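Local coordinates for superantigen-like protein (Staphylococcus aureus, PDB 4O1N) that probably promotes virulence as a secreted protease that cleaves host collagens and cytokines, and is built from an OB-fold domain and a beta-grasp domain, at residues K33-R38 with F86-G91; G169-T174 with I183-K188. All blocks are in the same frame, centred on the assembly; numbering follows the deposited sequence.

In the fold
Each contact belongs to one of the two domains that characterise the staphylococcal superantigen-like proteins. Contact 1 joins the short outermost strand 36-38 to strand 83-87 in the OB-fold domain; contact 2 closes the outermost strand 180-183 onto strand 171-175 in the beta-grasp domain. Their centres are about 20 Å apart, on opposite sides of the chain's centre, and their nearest atoms come within about 5 Å without touching. Helix 144-159 bridges them: Tyr-149 and Arg-150 meet contact 1, Leu-151 and Arg-152 meet contact 2. Helix 24-31 offers Tyr-30 to both, bonding Glu-90 of contact 1 and touching Lys-188 of contact 2.

Contact 1 (K33-R38 with F86-G91); sequences KPILER and FILREG
Ile-35 sets CG2 opposite its own N and CG1 beside it (chi1 -61°), and the CG2 methyl settles over one face of the Phe-86 ring in a CH-pi contact. It sits beside the short antiparallel ladder of the OB-fold domain, in which the edge strand 36-38 pairs with strand 83-87. Ile-35 CG2 lies 3.7 Å from the centroid of the Phe-86 ring, almost on its normal. The second methyl of the isoleucine, Ile-35 CD1, reaches Phe-86 CE2 at 3.6 Å. This Ile-35 CD1 methyl also touches CB and CD1 of Leu-88. Glu-37 crosses Phe-86 at a slant, its carboxylate plane 57° from the ring; the charge is taken by Arg-150 of helix 144-159, which also packs on Phe-86. On the sheet face of Leu-36 and Ile-87 the two side chains run alongside each other in the same direction, with Leu-36 CD2 3.8 Å from Ile-87 CD1, and strand 61-66 packs against both. Their backbones form a hydrogen-bonded pair: Leu-36 N gives to Ile-87 O at 3.0 Å, and Ile-87 N returns a bond to Leu-36 O. Where Pro-34 and Arg-89 stand further apart, a water bridges them, donating to Pro-34 O and accepting from Arg-89 N. Lys-33 reaches across to the loop after strand 83-87. Its straight chain passes Leu-88 at about a right angle, CD against the CD2 methyl, then bends at the last torsion (chi4 -79°) to bring the ammonium to backbone carbonyls. Lys-33 NZ bonds Arg-89 O at 2.9 Å, almost in line with the carbonyl bond, and holds Glu-90 O more weakly at 3.3 Å.

Contact 2 (G169-T174 with I183-K188); sequences GQITIT and IDLSQK
Ile-171 and Ile-183 form an antiparallel hydrogen-bonded pair where the outermost strand 180-183 of the beta-grasp sheet ends against strand 171-175. Ile-171 N gives to Ile-183 O and Ile-183 N to Ile-171 O, each at 2.9 Å. Gln-170, with positive phi (71°), shares the place opposite Ile-183, making a G1 beta bulge; its CA also approaches Ile-183 O at 3.3 Å in a CA-H...O contact. Just ahead of the bulge in the chain, Gly-169 lies close beside Leu-185, with Leu-185 CB only 3.4 Å from Gly-169 CA and the leucine CD1 lying against the glycine carbonyl. The other methyl, Leu-185 CD2, reaches back to Ile-171 CD1 at 3.6 Å, and the two side chains cross at about a right angle. Leu-185 thus packs against both Gly-169 and Ile-171. Ile-171 and Ile-183 stand on the same sheet face, CB to CB, and this face turns to helix 144-159: Leu-151 meets Ile-171, and Arg-152 touches both Ile-183 and Leu-185. The chain leaving the strand is shaped by an Asx turn. Asp-184 swings its carboxylate opposite its N (chi1 -167°), which places CG beside the carbonyl carbon and lets OD1 accept from the backbone N two residues on. Two donors of one residue grip that oxygen from the same face of the carboxylate plane: Ser-186 N at 3.0 Å from Asp-184 OD1, and Ser-186 OG at 2.8 Å from the same atom.

Contact 1 (K33-R38 with F86-G91)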
ATOM      1  N   LYS A  33     -11.370  -1.426   4.952  1.00 28.76           N
ATOM      2  CA  LYS A  33     -11.250  -2.851   4.879  1.00 28.42           C
ATOM      3  C   LYS A  33     -10.028  -3.344   5.675  1.00 28.51           C
ATOM      4  O   LYS A  33      -8.964  -2.723   5.665  1.00 26.82           O
ATOM      5  CB  LYS A  33     -11.140  -3.307   3.439  1.00 28.33           C
ATOM      6  CG  LYS A  33     -12.377  -3.120   2.584  1.00 28.48           C
ATOM      7  CD  LYS A  33     -12.003  -3.376   1.125  1.00 29.55           C
ATOM      8  CE  LYS A  33     -13.191  -3.370   0.168  1.00 29.48           C
ATOM      9  NZ  LYS A  33     -13.953  -4.647   0.194  1.00 29.62           N
ATOM     10  N   PRO A  34     -10.172  -4.485   6.353  1.00 29.38           N
ATOM     11  CA  PRO A  34      -9.047  -5.060   7.065  1.00 28.75           C
ATOM     12  C   PRO A  34      -7.961  -5.542   6.130  1.00 28.13           C
ATOM     13  O   PRO A  34      -8.216  -5.797   4.961  1.00 28.20           O
ATOM     14  CB  PRO A  34      -9.662  -6.246   7.821  1.00 29.36           C
ATOM     15  CG  PRO A  34     -10.909  -6.561   7.108  1.00 30.35           C
ATOM     16  CD  PRO A  34     -11.400  -5.288   6.499  1.00 30.04           C
ATOM     17  N   ILE A  35      -6.759  -5.669   6.679  1.00 27.36           N
ATOM     18  CA  ILE A  35      -5.571  -5.980   5.938  1.00 26.09           C
ATOM     19  C   ILE A  35      -4.950  -7.247   6.446  1.00 25.85           C
ATOM     20  O   ILE A  35      -4.821  -7.422   7.641  1.00 26.08           O
ATOM     21  CB  ILE A  35      -4.515  -4.890   6.142  1.00 25.86           C
ATOM     22  CG1 ILE A  35      -5.040  -3.549   5.638  1.00 26.47           C
ATOM     23  CG2 ILE A  35      -3.225  -5.230   5.416  1.00 26.78           C
ATOM     24  CD1 ILE A  35      -5.380  -3.508   4.153  1.00 27.10           C
ATOM     25  N   LEU A  36      -4.541  -8.111   5.523  1.00 23.71           N
ATOM     26  CA  LEU A  36      -3.722  -9.221   5.859  1.00 23.91           C
ATOM     27  C   LEU A  36      -2.299  -8.844   5.424  1.00 25.04           C
ATOM     28  O   LEU A  36      -1.995  -8.691   4.219  1.00 25.35           O
ATOM     29  CB  LEU A  36      -4.212 -10.484   5.142  1.00 23.86           C
ATOM     30  CG  LEU A  36      -3.239 -11.661   5.234  1.00 23.80           C
ATOM     31  CD1 LEU A  36      -3.062 -12.007   6.709  1.00 24.33           C
ATOM     32  CD2 LEU A  36      -3.735 -12.863   4.466  1.00 24.34           C
ATOM     33  N   GLU A  37      -1.430  -8.730   6.413  1.00 25.92           N
ATOM     34  CA  GLU A  37      -0.085  -8.238   6.227  1.00 28.18           C
ATOM     35  C   GLU A  37       0.903  -9.254   6.846  1.00 29.51           C
ATOM     36  O   GLU A  37       0.885  -9.453   8.056  1.00 28.29           O
ATOM     37  CB  GLU A  37       0.036  -6.877   6.893  1.00 27.77           C
ATOM     38  CG  GLU A  37       1.418  -6.260   6.796  1.00 31.84           C
ATOM     39  CD  GLU A  37       1.501  -4.898   7.467  1.00 32.31           C
ATOM     40  OE1 GLU A  37       2.557  -4.270   7.465  1.00 35.43           O
ATOM     41  OE2 GLU A  37       0.506  -4.452   8.007  1.00 34.42           O
ATOM     42  N   ARG A  38       1.737  -9.883   6.015  1.00 30.46           N
ATOM     43  CA  ARG A  38       2.692 -10.868   6.469  1.00 35.89           C
ATOM     44  C   ARG A  38       3.986 -10.645   5.767  1.00 34.59           C
ATOM     45  O   ARG A  38       3.972 -10.349   4.580  1.00 36.67           O
ATOM     46  CB  ARG A  38       2.194 -12.274   6.128  1.00 43.34           C
ATOM     47  CG  ARG A  38       1.034 -12.752   7.002  1.00 50.28           C
ATOM     48  CD  ARG A  38       1.376 -12.824   8.501  1.00 54.39           C
ATOM     49  NE  ARG A  38       0.276 -13.405   9.284  1.00 62.96           N
ATOM     50  CZ  ARG A  38       0.411 -14.412  10.158  1.00 77.60           C
ATOM     51  NH1 ARG A  38       1.606 -14.944  10.454  1.00 81.49           N
ATOM     52  NH2 ARG A  38      -0.662 -14.888  10.780  1.00 87.22           N
ATOM     53  N   PHE A  86       0.898  -7.506   1.288  1.00 24.51           N
ATOM     54  CA  PHE A  86      -0.073  -6.563   1.857  1.00 23.86           C
ATOM     55  C   PHE A  86      -1.381  -6.731   1.079  1.00 24.10           C
ATOM     56  O   PHE A  86      -1.501  -6.318  -0.077  1.00 23.85           O
ATOM     57  CB  PHE A  86       0.457  -5.138   1.734  1.00 25.05           C
ATOM     58  CG  PHE A  86      -0.323  -4.109   2.516  1.00 24.16           C
ATOM     59  CD1 PHE A  86       0.127  -3.689   3.776  1.00 25.13           C
ATOM     60  CD2 PHE A  86      -1.470  -3.542   1.993  1.00 23.72           C
ATOM     61  CE1 PHE A  86      -0.568  -2.755   4.501  1.00 24.16           C
ATOM     62  CE2 PHE A  86      -2.170  -2.598   2.705  1.00 23.82           C
ATOM     63  CZ  PHE A  86      -1.723  -2.206   3.954  1.00 24.45           C
ATOM     64  N   ILE A  87      -2.344  -7.368   1.731  1.00 24.85           N
ATOM     65  CA  ILE A  87      -3.491  -7.975   1.067  1.00 25.36           C
ATOM     66  C   ILE A  87      -4.786  -7.329   1.532  1.00 24.35           C
ATOM     67  O   ILE A  87      -5.045  -7.211   2.724  1.00 24.42           O
ATOM     68  CB  ILE A  87      -3.568  -9.484   1.403  1.00 26.40           C
ATOM     69  CG1 ILE A  87      -2.530 -10.265   0.606  1.00 25.96           C
ATOM     70  CG2 ILE A  87      -4.929 -10.083   1.060  1.00 27.72           C
ATOM     71  CD1 ILE A  87      -2.282 -11.651   1.161  1.00 24.29           C
ATOM     72  N   LEU A  88      -5.598  -6.940   0.573  1.00 23.85           N
ATOM     73  CA  LEU A  88      -6.852  -6.280   0.844  1.00 25.11           C
ATOM     74  C   LEU A  88      -7.873  -6.898  -0.097  1.00 25.59           C
ATOM     75  O   LEU A  88      -7.579  -7.082  -1.279  1.00 28.19           O
ATOM     76  CB  LEU A  88      -6.673  -4.773   0.624  1.00 25.02           C
ATOM     77  CG  LEU A  88      -7.953  -3.942   0.646  1.00 26.95           C
ATOM     78  CD1 LEU A  88      -7.635  -2.494   1.015  1.00 29.51           C
ATOM     79  CD2 LEU A  88      -8.702  -3.974  -0.672  1.00 26.31           C
ATOM     80  N   ARG A  89      -9.050  -7.246   0.402  1.00 25.88           N
ATOM     81  CA  ARG A  89     -10.022  -7.974  -0.425  1.00 27.73           C
ATOM     82  C   ARG A  89     -10.851  -7.002  -1.267  1.00 30.08           C
ATOM     83  O   ARG A  89     -11.658  -6.200  -0.744  1.00 28.38           O
ATOM     84  CB  ARG A  89     -11.010  -8.781   0.405  1.00 28.53           C
ATOM     85  CG  ARG A  89     -10.532  -9.474   1.674  1.00 27.80           C
ATOM     86  CD  ARG A  89     -11.748  -9.928   2.441  1.00 27.40           C
ATOM     87  NE  ARG A  89     -11.773 -11.348   2.426  1.00 29.55           N
ATOM     88  CZ  ARG A  89     -12.695 -12.166   1.929  1.00 29.82           C
ATOM     89  NH1 ARG A  89     -13.865 -11.801   1.436  1.00 28.52           N
ATOM     90  NH2 ARG A  89     -12.412 -13.441   2.015  1.00 32.45           N
ATOM     91  N   GLU A  90     -10.704  -7.079  -2.574  1.00 31.93           N
ATOM     92  CA  GLU A  90     -11.364  -6.073  -3.423  1.00 33.56           C
ATOM     93  C   GLU A  90     -12.881  -5.933  -3.245  1.00 35.01           C
ATOM     94  O   GLU A  90     -13.386  -4.802  -3.092  1.00 40.50           O
ATOM     95  CB  GLU A  90     -11.028  -6.279  -4.895  1.00 32.40           C
ATOM     96  CG  GLU A  90      -9.654  -5.727  -5.254  1.00 32.45           C
ATOM     97  CD  GLU A  90      -9.514  -4.230  -4.997  1.00 32.86           C
ATOM     98  OE1 GLU A  90     -10.350  -3.452  -5.464  1.00 33.97           O
ATOM     99  OE2 GLU A  90      -8.556  -3.809  -4.336  1.00 31.53           O
ATOM    100  N   GLY A  91     -13.623  -7.031  -3.233  1.00 34.28           N
ATOM    101  CA  GLY A  91     -15.100  -6.887  -3.186  1.00 33.10           C
ATOM    102  C   GLY A  91     -15.717  -7.083  -1.819  1.00 31.98           C
ATOM    103  O   GLY A  91     -15.018  -7.268  -0.830  1.00 29.81           O
TER
HETATM  104  O   HOH W   1      -9.980  -6.913   3.441  1.00 26.17           O

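Contact 2 (G169-T174 with I183-K188)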
ATOM      1  N   GLY A 169      -7.648  16.378  -2.048  1.00 41.01           N
ATOM      2  CA  GLY A 169      -6.915  15.366  -2.814  1.00 41.79           C
ATOM      3  C   GLY A 169      -5.467  15.434  -2.354  1.00 41.82           C
ATOM      4  O   GLY A 169      -5.172  16.085  -1.382  1.00 43.34           O
ATOM      5  N   GLN A 170      -4.556  14.782  -3.062  1.00 47.07           N
ATOM      6  CA  GLN A 170      -3.081  14.914  -2.869  1.00 45.79           C
ATOM      7  C   GLN A 170      -2.462  14.311  -1.596  1.00 42.72           C
ATOM      8  O   GLN A 170      -2.465  14.932  -0.514  1.00 43.01           O
ATOM      9  CB  GLN A 170      -2.601  16.375  -2.988  1.00 54.33           C
ATOM     10  CG  GLN A 170      -2.731  17.027  -4.365  1.00 61.42           C
ATOM     11  CD  GLN A 170      -1.853  16.365  -5.415  1.00 63.29           C
ATOM     12  OE1 GLN A 170      -0.699  16.752  -5.624  1.00 58.92           O
ATOM     13  NE2 GLN A 170      -2.399  15.346  -6.072  1.00 68.98           N
ATOM     14  N   ILE A 171      -1.901  13.110  -1.761  1.00 35.79           N
ATOM     15  CA  ILE A 171      -0.710  12.698  -1.034  1.00 30.95           C
ATOM     16  C   ILE A 171       0.515  12.940  -1.918  1.00 30.54           C
ATOM     17  O   ILE A 171       0.452  12.737  -3.119  1.00 29.71           O
ATOM     18  CB  ILE A 171      -0.761  11.212  -0.698  1.00 29.74           C
ATOM     19  CG1 ILE A 171      -1.886  10.958   0.320  1.00 28.54           C
ATOM     20  CG2 ILE A 171       0.573  10.735  -0.148  1.00 27.80           C
ATOM     21  CD1 ILE A 171      -2.346   9.536   0.348  1.00 27.80           C
ATOM     22  N   THR A 172       1.616  13.392  -1.328  1.00 30.37           N
ATOM     23  CA  THR A 172       2.868  13.570  -2.059  1.00 31.12           C
ATOM     24  C   THR A 172       4.019  12.967  -1.284  1.00 30.07           C
ATOM     25  O   THR A 172       4.308  13.373  -0.195  1.00 29.27           O
ATOM     26  CB  THR A 172       3.141  15.046  -2.311  1.00 32.76           C
ATOM     27  OG1 THR A 172       1.997  15.597  -2.964  1.00 35.51           O
ATOM     28  CG2 THR A 172       4.377  15.223  -3.182  1.00 31.14           C
ATOM     29  N   ILE A 173       4.648  11.953  -1.844  1.00 30.99           N
ATOM     30  CA  ILE A 173       5.790  11.328  -1.201  1.00 31.08           C
ATOM     31  C   ILE A 173       6.975  11.849  -1.936  1.00 29.95           C
ATOM     32  O   ILE A 173       7.051  11.672  -3.138  1.00 30.25           O
ATOM     33  CB  ILE A 173       5.745   9.777  -1.303  1.00 31.99           C
ATOM     34  CG1 ILE A 173       4.611   9.217  -0.451  1.00 32.13           C
ATOM     35  CG2 ILE A 173       7.042   9.153  -0.810  1.00 33.13           C
ATOM     36  CD1 ILE A 173       3.754   8.179  -1.149  1.00 33.33           C
ATOM     37  N   THR A 174       7.888  12.492  -1.214  1.00 31.11           N
ATOM     38  CA  THR A 174       9.136  13.034  -1.781  1.00 31.90           C
ATOM     39  C   THR A 174      10.353  12.181  -1.395  1.00 30.44           C
ATOM     40  O   THR A 174      10.599  11.928  -0.201  1.00 32.02           O
ATOM     41  CB  THR A 174       9.342  14.499  -1.324  1.00 33.77           C
ATOM     42  OG1 THR A 174       8.091  15.206  -1.415  1.00 35.21           O
ATOM     43  CG2 THR A 174      10.374  15.206  -2.185  1.00 34.56           C
ATOM     44  N   ILE A 183      -0.728  11.123  -5.247  1.00 31.37           N
ATOM     45  CA  ILE A 183      -1.895  10.261  -5.281  1.00 32.24           C
ATOM     46  C   ILE A 183      -3.128  11.106  -5.023  1.00 32.24           C
ATOM     47  O   ILE A 183      -3.174  11.875  -4.066  1.00 30.90           O
ATOM     48  CB  ILE A 183      -1.835   9.183  -4.183  1.00 34.55           C
ATOM     49  CG1 ILE A 183      -0.697   8.191  -4.425  1.00 35.19           C
ATOM     50  CG2 ILE A 183      -3.159   8.431  -4.092  1.00 35.99           C
ATOM     51  CD1 ILE A 183      -0.309   7.418  -3.182  1.00 35.33           C
ATOM     52  N   ASP A 184      -4.136  10.951  -5.864  1.00 31.60           N
ATOM     53  CA  ASP A 184      -5.313  11.765  -5.734  1.00 32.39           C
ATOM     54  C   ASP A 184      -6.205  11.166  -4.649  1.00 31.49           C
ATOM     55  O   ASP A 184      -6.518   9.971  -4.695  1.00 31.65           O
ATOM     56  CB  ASP A 184      -6.007  11.802  -7.091  1.00 33.68           C
ATOM     57  CG  ASP A 184      -7.085  12.860  -7.190  1.00 35.99           C
ATOM     58  OD1 ASP A 184      -7.694  13.319  -6.171  1.00 35.31           O
ATOM     59  OD2 ASP A 184      -7.338  13.211  -8.361  1.00 42.70           O
ATOM     60  N   LEU A 185      -6.637  11.979  -3.691  1.00 31.51           N
ATOM     61  CA  LEU A 185      -7.482  11.469  -2.609  1.00 32.31           C
ATOM     62  C   LEU A 185      -8.956  11.341  -2.961  1.00 36.60           C
ATOM     63  O   LEU A 185      -9.735  10.740  -2.195  1.00 35.99           O
ATOM     64  CB  LEU A 185      -7.355  12.295  -1.345  1.00 30.94           C
ATOM     65  CG  LEU A 185      -5.982  12.198  -0.704  1.00 31.00           C
ATOM     66  CD1 LEU A 185      -5.877  13.196   0.447  1.00 32.82           C
ATOM     67  CD2 LEU A 185      -5.721  10.804  -0.180  1.00 29.88           C
ATOM     68  N   SER A 186      -9.347  11.884  -4.111  1.00 39.56           N
ATOM     69  CA  SER A 186     -10.751  11.879  -4.512  1.00 40.84           C
ATOM     70  C   SER A 186     -11.118  10.539  -5.139  1.00 41.17           C
ATOM     71  O   SER A 186     -12.295  10.266  -5.338  1.00 40.85           O
ATOM     72  CB  SER A 186     -11.027  13.038  -5.496  1.00 41.83           C
ATOM     73  OG  SER A 186     -10.351  12.858  -6.733  1.00 40.62           O
ATOM     74  N   GLN A 187     -10.099   9.743  -5.480  1.00 42.96           N
ATOM     75  CA  GLN A 187     -10.242   8.391  -6.046  1.00 42.51           C
ATOM     76  C   GLN A 187      -9.391   7.392  -5.246  1.00 41.38           C
ATOM     77  O   GLN A 187      -8.384   7.744  -4.577  1.00 36.25           O
ATOM     78  CB  GLN A 187      -9.718   8.311  -7.487  1.00 46.57           C
ATOM     79  CG  GLN A 187     -10.187   9.368  -8.461  1.00 54.36           C
ATOM     80  CD  GLN A 187     -11.696   9.387  -8.621  1.00 62.58           C
ATOM     81  OE1 GLN A 187     -12.364   8.366  -8.452  1.00 68.27           O
ATOM     82  NE2 GLN A 187     -12.247  10.559  -8.948  1.00 70.07           N
ATOM     83  N   LYS A 188      -9.792   6.127  -5.356  1.00 40.48           N
ATOM     84  CA  LYS A 188      -8.937   5.015  -4.993  1.00 38.19           C
ATOM     85  C   LYS A 188      -7.660   5.132  -5.774  1.00 37.52           C
ATOM     86  O   LYS A 188      -7.678   5.691  -6.859  1.00 38.41           O
ATOM     87  CB  LYS A 188      -9.619   3.704  -5.331  1.00 37.40           C
ATOM     88  CG  LYS A 188     -10.773   3.393  -4.386  1.00 38.47           C
ATOM     89  CD  LYS A 188     -11.275   1.974  -4.501  1.00 37.42           C
ATOM     90  CE  LYS A 188     -11.875   1.743  -5.874  1.00 37.93           C
ATOM     91  NZ  LYS A 188     -12.630   0.451  -5.935  1.00 38.89           N
TER